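Local coordinates for superoxide dismutase (Acidilobus saccharovorans, PDB 4FFK), which catalyses, as an iron superoxide dismutase, the dismutation of superoxide to molecular oxygen and hydrogen peroxide, at residues A[58-61]-A[62-66]; A[211-214]-A[215-218]. All coordinates share one frame; numbering follows the deposited sequence.

Both contacts are helix ends, each partly buried and each reaching the second subunit, yet they belong to different parts of the chain: their centres lie 33 Å apart and their nearest atoms about 21 Å, without touching. Contact 1 is the last turns of helix 37-66, in the alpha-hairpin domain and far from the chain's centre; contact 2 finishes helix 205-216, closer in, where it packs on helix 111-121 and the antiparallel sheet. The chemistry differs accordingly. In 58-66 the helical bonds are regular and an outer face carries charged side chains. In 211-218 a tyrosine ring covered by a leucine faces inward, and the bonding pattern loosens as the helix stops.

Contact 1: A[58-61]-A[62-66]; sequences ALDK and LEKYL
The carbonyl O of Leu59 takes the amide of Glu63, N to O 2.9 Å with an N-H...O angle of 171°, and CB of the same Glu63 also lies against that oxygen at 3.3 Å. Two residues further on, Tyr65 N bonds to Lys61 O, likewise at 2.9 Å, while Leu62 N to Ala58 O and Lys64 N to Asp60 O complete four consecutive i to i+4 bonds of an alpha-helix. Lys64 keeps CG beside its backbone N, so that Lys64 CG rests 3.2 Å from Asp60 O. Beyond CG the chain is extended and crosses the Asp60 carboxylate; Lys64 CD and CE each lie 3.7 Å from Asp60 OD1. Lys64 NZ stops 4.2 Å from Asp60 OD1, beyond salt-bridge range, so the attraction is probably diffuse. Asp60 has CG anti to the backbone N (chi1 -172°) and beside the carbonyl carbon, which brings the carboxylate round toward the Lys64 chain. Asp60 OD2 stands 4.4 Å from Glu63 OE1. That proximity of like charges is probably eased by Arg18, whose NH2 forms a salt bridge with Glu63 OE1 and a long, weak ion pair with Asp60 OD2; Glu63 OE2 accepts from Leu16 N. Elsewhere round the helix the chemistry is apolar, Leu59 CD2 meeting Leu62 CD1 at 4.1 Å. These are the closing turns of helix 37-66: Ala58, Leu59 and Lys61 lean on helix 75-97, its partner in the alpha-hairpin, and Leu62 packs on Leu130 of the second subunit.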
ATOM      1  N   ALA A  58       1.755 -12.690 -15.709  1.00 24.68           N
ATOM      2  CA  ALA A  58       2.984 -11.883 -15.473  1.00 24.11           C
ATOM      3  C   ALA A  58       4.142 -12.633 -16.047  1.00 24.69           C
ATOM      4  O   ALA A  58       4.925 -12.082 -16.815  1.00 24.65           O
ATOM      5  CB  ALA A  58       3.189 -11.612 -13.967  1.00 24.03           C
ATOM      6  N   LEU A  59       4.225 -13.932 -15.755  1.00 25.67           N
ATOM      7  CA  LEU A  59       5.334 -14.766 -16.178  1.00 27.17           C
ATOM      8  C   LEU A  59       5.377 -14.731 -17.716  1.00 27.32           C
ATOM      9  O   LEU A  59       6.445 -14.651 -18.311  1.00 28.20           O
ATOM     10  CB  LEU A  59       5.131 -16.214 -15.705  1.00 26.28           C
ATOM     11  CG  LEU A  59       5.241 -16.452 -14.195  1.00 25.48           C
ATOM     12  CD1 LEU A  59       5.320 -17.914 -14.045  1.00 22.65           C
ATOM     13  CD2 LEU A  59       6.495 -15.753 -13.670  1.00 23.82           C
ATOM     14  N   ASP A  60       4.229 -14.700 -18.335  1.00 29.36           N
ATOM     15  CA  ASP A  60       4.185 -14.648 -19.791  1.00 31.16           C
ATOM     16  C   ASP A  60       4.816 -13.374 -20.336  1.00 32.53           C
ATOM     17  O   ASP A  60       5.601 -13.403 -21.304  1.00 32.78           O
ATOM     18  CB  ASP A  60       2.770 -14.800 -20.292  1.00 32.58           C
ATOM     19  CG  ASP A  60       2.749 -14.950 -21.808  1.00 37.86           C
ATOM     20  OD1 ASP A  60       2.324 -13.999 -22.489  1.00 42.47           O
ATOM     21  OD2 ASP A  60       3.218 -16.009 -22.266  1.00 42.63           O
ATOM     22  N   LYS A  61       4.506 -12.249 -19.701  1.00 31.77           N
ATOM     23  CA  LYS A  61       5.100 -10.970 -20.118  1.00 33.09           C
ATOM     24  C   LYS A  61       6.602 -10.988 -19.930  1.00 32.21           C
ATOM     25  O   LYS A  61       7.336 -10.526 -20.801  1.00 34.19           O
ATOM     26  CB  LYS A  61       4.495  -9.831 -19.291  1.00 33.44           C
ATOM     27  CG  LYS A  61       3.270  -9.209 -19.890  1.00 34.15           C
ATOM     28  CD  LYS A  61       2.423  -8.520 -18.799  1.00 39.79           C
ATOM     29  CE  LYS A  61       0.960  -8.442 -19.236  1.00 42.69           C
ATOM     30  NZ  LYS A  61      -0.075  -8.723 -18.199  1.00 44.14           N
ATOM     31  N   LEU A  62       7.083 -11.504 -18.786  1.00 31.47           N
ATOM     32  CA  LEU A  62       8.472 -11.589 -18.491  1.00 32.08           C
ATOM     33  C   LEU A  62       9.245 -12.430 -19.541  1.00 32.17           C
ATOM     34  O   LEU A  62      10.330 -12.053 -20.050  1.00 31.57           O
ATOM     35  CB  LEU A  62       8.592 -12.338 -17.177  1.00 32.27           C
ATOM     36  CG  LEU A  62       9.334 -11.844 -15.988  1.00 38.71           C
ATOM     37  CD1 LEU A  62       8.640 -12.357 -14.712  1.00 35.39           C
ATOM     38  CD2 LEU A  62      10.709 -12.416 -16.163  1.00 43.23           C
ATOM     39  N   GLU A  63       8.704 -13.610 -19.767  1.00 31.69           N
ATOM     40  CA  GLU A  63       9.267 -14.532 -20.731  1.00 33.74           C
ATOM     41  C   GLU A  63       9.376 -13.912 -22.109  1.00 33.29           C
ATOM     42  O   GLU A  63      10.453 -14.010 -22.742  1.00 35.92           O
ATOM     43  CB  GLU A  63       8.365 -15.760 -20.802  1.00 34.24           C
ATOM     44  CG  GLU A  63       8.955 -16.922 -21.522  1.00 36.67           C
ATOM     45  CD  GLU A  63       8.106 -18.134 -21.189  1.00 35.95           C
ATOM     46  OE1 GLU A  63       7.000 -18.219 -21.757  1.00 37.79           O
ATOM     47  OE2 GLU A  63       8.492 -18.892 -20.296  1.00 36.49           O
ATOM     48  N   LYS A  64       8.303 -13.286 -22.565  1.00 32.58           N
ATOM     49  CA  LYS A  64       8.207 -12.705 -23.899  1.00 33.18           C
ATOM     50  C   LYS A  64       9.247 -11.570 -24.034  1.00 34.62           C
ATOM     51  O   LYS A  64      10.061 -11.519 -24.979  1.00 33.27           O
ATOM     52  CB  LYS A  64       6.806 -12.158 -24.155  1.00 34.02           C
ATOM     53  CG  LYS A  64       5.725 -13.263 -24.493  1.00 35.10           C
ATOM     54  CD  LYS A  64       4.531 -12.654 -25.160  1.00 41.94           C
ATOM     55  CE  LYS A  64       3.763 -13.735 -25.903  1.00 46.49           C
ATOM     56  NZ  LYS A  64       2.521 -13.199 -26.558  1.00 47.95           N
ATOM     57  N   TYR A  65       9.261 -10.707 -23.025  1.00 32.54           N
ATOM     58  CA  TYR A  65      10.339  -9.747 -22.918  1.00 33.31           C
ATOM     59  C   TYR A  65      11.739 -10.367 -22.978  1.00 33.65           C
ATOM     60  O   TYR A  65      12.560  -9.911 -23.770  1.00 34.68           O
ATOM     61  CB  TYR A  65      10.184  -8.951 -21.632  1.00 32.28           C
ATOM     62  CG  TYR A  65      11.391  -8.116 -21.346  1.00 33.19           C
ATOM     63  CD1 TYR A  65      12.321  -8.515 -20.382  1.00 32.65           C
ATOM     64  CD2 TYR A  65      11.601  -6.916 -22.035  1.00 34.76           C
ATOM     65  CE1 TYR A  65      13.441  -7.734 -20.111  1.00 35.75           C
ATOM     66  CE2 TYR A  65      12.728  -6.132 -21.763  1.00 35.12           C
ATOM     67  CZ  TYR A  65      13.638  -6.558 -20.802  1.00 37.37           C
ATOM     68  OH  TYR A  65      14.762  -5.789 -20.485  1.00 38.35           O
ATOM     69  N   LEU A  66      12.010 -11.378 -22.168  1.00 33.89           N
ATOM     70  CA  LEU A  66      13.355 -11.966 -22.037  1.00 36.55           C
ATOM     71  C   LEU A  66      13.794 -12.759 -23.261  1.00 39.24           C
ATOM     72  O   LEU A  66      15.011 -12.857 -23.546  1.00 41.25           O
ATOM     73  CB  LEU A  66      13.425 -12.888 -20.848  1.00 35.86           C
ATOM     74  CG  LEU A  66      13.455 -12.169 -19.498  1.00 33.20           C
ATOM     75  CD1 LEU A  66      13.126 -13.198 -18.510  1.00 34.30           C
ATOM     76  CD2 LEU A  66      14.813 -11.581 -19.255  1.00 33.91           C
TER

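Contact 2: A[211-214]-A[215-218]; sequences RYQK and ALNT
Leu216 covers one face of the Tyr212 ring, its CD1 3.8 Å from the ring centroid and 21° off the normal, a CH-pi contact displaced toward the CE1-CZ side of the rim. CE1 and CZ of Tyr212 are the ring atoms nearest Leu216 CD1, both at 3.6 Å, while CD2 of Leu216 reaches along to the phenol OH. Tyr212 carries CG anti to its amide nitrogen (chi1 173°), which sends the ring along the helix flank, and Leu216, one turn later, leans back over it. Leu216 N bonds to Tyr212 O at 2.8 Å, holding the two residues in step, and Ala215 N makes the matching bond to Arg211 O.

Past this the helix unwinds. Asn217, the first residue to leave helical angles, still gives its N to Gln213 O at 3.2 Å, with a weak second bond to Lys214 O. Ala215 O then accepts twice from Thr218, from its N and, at 2.8 Å, from its OG1; the hydroxyl reaches that carbonyl because chi1 of 61° places it between the backbone N and carbonyl carbon.

Further out, Tyr212 sits against Ala112, Ile113 and Ala116 of helix 111-121 and Leu174 of strand 172-178. An alanine at Tyr212 would remove the ring, and Leu216 would probably lose its platform while a gap opened toward helix 111-121. Arg211 pairs with Asp207 and donates from NE to Leu221 O of the second subunit. The whole is a helix C-terminus, the end of helix 205-216 packed on the sheet of the iron/manganese superoxide dismutase C-terminal domain.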
ATOM      1  N   ARG A 211       3.504 -28.363   8.833  1.00 34.68           N
ATOM      2  CA  ARG A 211       4.180 -27.208   8.234  1.00 33.05           C
ATOM      3  C   ARG A 211       5.164 -26.617   9.228  1.00 32.99           C
ATOM      4  O   ARG A 211       6.267 -26.256   8.879  1.00 32.05           O
ATOM      5  CB  ARG A 211       3.167 -26.154   7.802  1.00 32.04           C
ATOM      6  CG  ARG A 211       3.803 -25.028   6.948  1.00 30.80           C
ATOM      7  CD  ARG A 211       2.774 -24.314   6.023  1.00 28.46           C
ATOM      8  NE  ARG A 211       2.074 -25.232   5.109  1.00 27.19           N
ATOM      9  CZ  ARG A 211       0.891 -25.803   5.397  1.00 28.77           C
ATOM     10  NH1 ARG A 211       0.286 -25.550   6.562  1.00 27.45           N
ATOM     11  NH2 ARG A 211       0.326 -26.618   4.537  1.00 28.63           N
ATOM     12  N   TYR A 212       4.760 -26.543  10.476  1.00 34.08           N
ATOM     13  CA  TYR A 212       5.588 -25.998  11.496  1.00 35.43           C
ATOM     14  C   TYR A 212       6.828 -26.869  11.697  1.00 35.96           C
ATOM     15  O   TYR A 212       7.914 -26.340  11.886  1.00 35.78           O
ATOM     16  CB  TYR A 212       4.784 -25.879  12.762  1.00 34.98           C
ATOM     17  CG  TYR A 212       5.546 -25.481  13.968  1.00 37.12           C
ATOM     18  CD1 TYR A 212       5.522 -26.269  15.105  1.00 39.29           C
ATOM     19  CD2 TYR A 212       6.286 -24.308  14.002  1.00 36.95           C
ATOM     20  CE1 TYR A 212       6.214 -25.891  16.239  1.00 39.35           C
ATOM     21  CE2 TYR A 212       6.961 -23.925  15.099  1.00 36.81           C
ATOM     22  CZ  TYR A 212       6.930 -24.729  16.225  1.00 35.57           C
ATOM     23  OH  TYR A 212       7.610 -24.329  17.313  1.00 37.45           O
ATOM     24  N   GLN A 213       6.653 -28.197  11.622  1.00 37.83           N
ATOM     25  CA  GLN A 213       7.817 -29.094  11.697  1.00 38.90           C
ATOM     26  C   GLN A 213       8.804 -28.791  10.579  1.00 38.84           C
ATOM     27  O   GLN A 213       9.992 -28.637  10.867  1.00 38.66           O
ATOM     28  CB  GLN A 213       7.419 -30.582  11.707  1.00 39.83           C
ATOM     29  CG  GLN A 213       6.717 -30.994  12.995  1.00 42.33           C
ATOM     30  CD  GLN A 213       7.615 -30.918  14.219  1.00 45.15           C
ATOM     31  OE1 GLN A 213       8.835 -30.930  14.116  1.00 47.79           O
ATOM     32  NE2 GLN A 213       7.007 -30.826  15.392  1.00 49.17           N
ATOM     33  N   LYS A 214       8.304 -28.720   9.341  1.00 38.20           N
ATOM     34  CA  LYS A 214       9.094 -28.303   8.169  1.00 38.62           C
ATOM     35  C   LYS A 214       9.771 -26.960   8.392  1.00 37.58           C
ATOM     36  O   LYS A 214      10.955 -26.806   8.082  1.00 36.89           O
ATOM     37  CB  LYS A 214       8.245 -28.205   6.907  1.00 39.00           C
ATOM     38  CG  LYS A 214       8.131 -29.448   6.071  1.00 41.83           C
ATOM     39  CD  LYS A 214       6.755 -30.054   6.221  1.00 47.77           C
ATOM     40  CE  LYS A 214       5.902 -29.872   4.986  1.00 49.47           C
ATOM     41  NZ  LYS A 214       6.293 -30.863   3.967  1.00 53.16           N
ATOM     42  N   ALA A 215       9.025 -25.986   8.914  1.00 37.27           N
ATOM     43  CA  ALA A 215       9.586 -24.650   9.201  1.00 38.10           C
ATOM     44  C   ALA A 215      10.741 -24.710  10.188  1.00 39.05           C
ATOM     45  O   ALA A 215      11.779 -24.070   9.990  1.00 36.88           O
ATOM     46  CB  ALA A 215       8.514 -23.694   9.715  1.00 37.74           C
ATOM     47  N   LEU A 216      10.542 -25.479  11.258  1.00 40.68           N
ATOM     48  CA  LEU A 216      11.547 -25.665  12.299  1.00 42.81           C
ATOM     49  C   LEU A 216      12.865 -26.219  11.758  1.00 44.07           C
ATOM     50  O   LEU A 216      13.942 -25.919  12.299  1.00 44.91           O
ATOM     51  CB  LEU A 216      11.016 -26.611  13.377  1.00 42.21           C
ATOM     52  CG  LEU A 216      10.058 -26.006  14.391  1.00 43.54           C
ATOM     53  CD1 LEU A 216       9.477 -27.135  15.231  1.00 43.30           C
ATOM     54  CD2 LEU A 216      10.763 -24.948  15.258  1.00 42.27           C
ATOM     55  N   ASN A 217      12.758 -27.006  10.692  1.00 46.42           N
ATOM     56  CA  ASN A 217      13.896 -27.644  10.012  1.00 48.48           C
ATOM     57  C   ASN A 217      14.323 -26.991   8.670  1.00 48.84           C
ATOM     58  O   ASN A 217      15.019 -27.606   7.855  1.00 48.63           O
ATOM     59  CB  ASN A 217      13.583 -29.136   9.797  1.00 48.93           C
ATOM     60  CG  ASN A 217      14.017 -30.005  10.979  1.00 51.75           C
ATOM     61  OD1 ASN A 217      13.761 -29.700  12.162  1.00 52.83           O
ATOM     62  ND2 ASN A 217      14.693 -31.108  10.654  1.00 56.29           N
ATOM     63  N   THR A 218      13.883 -25.760   8.425  1.00 48.85           N
ATOM     64  CA  THR A 218      14.409 -25.000   7.304  1.00 49.15           C
ATOM     65  C   THR A 218      15.697 -24.311   7.770  1.00 48.73           C
ATOM     66  O   THR A 218      15.772 -23.794   8.898  1.00 48.29           O
ATOM     67  CB  THR A 218      13.436 -23.937   6.786  1.00 49.91           C
ATOM     68  OG1 THR A 218      13.157 -22.993   7.844  1.00 52.18           O
ATOM     69  CG2 THR A 218      12.151 -24.586   6.285  1.00 49.71           C
TER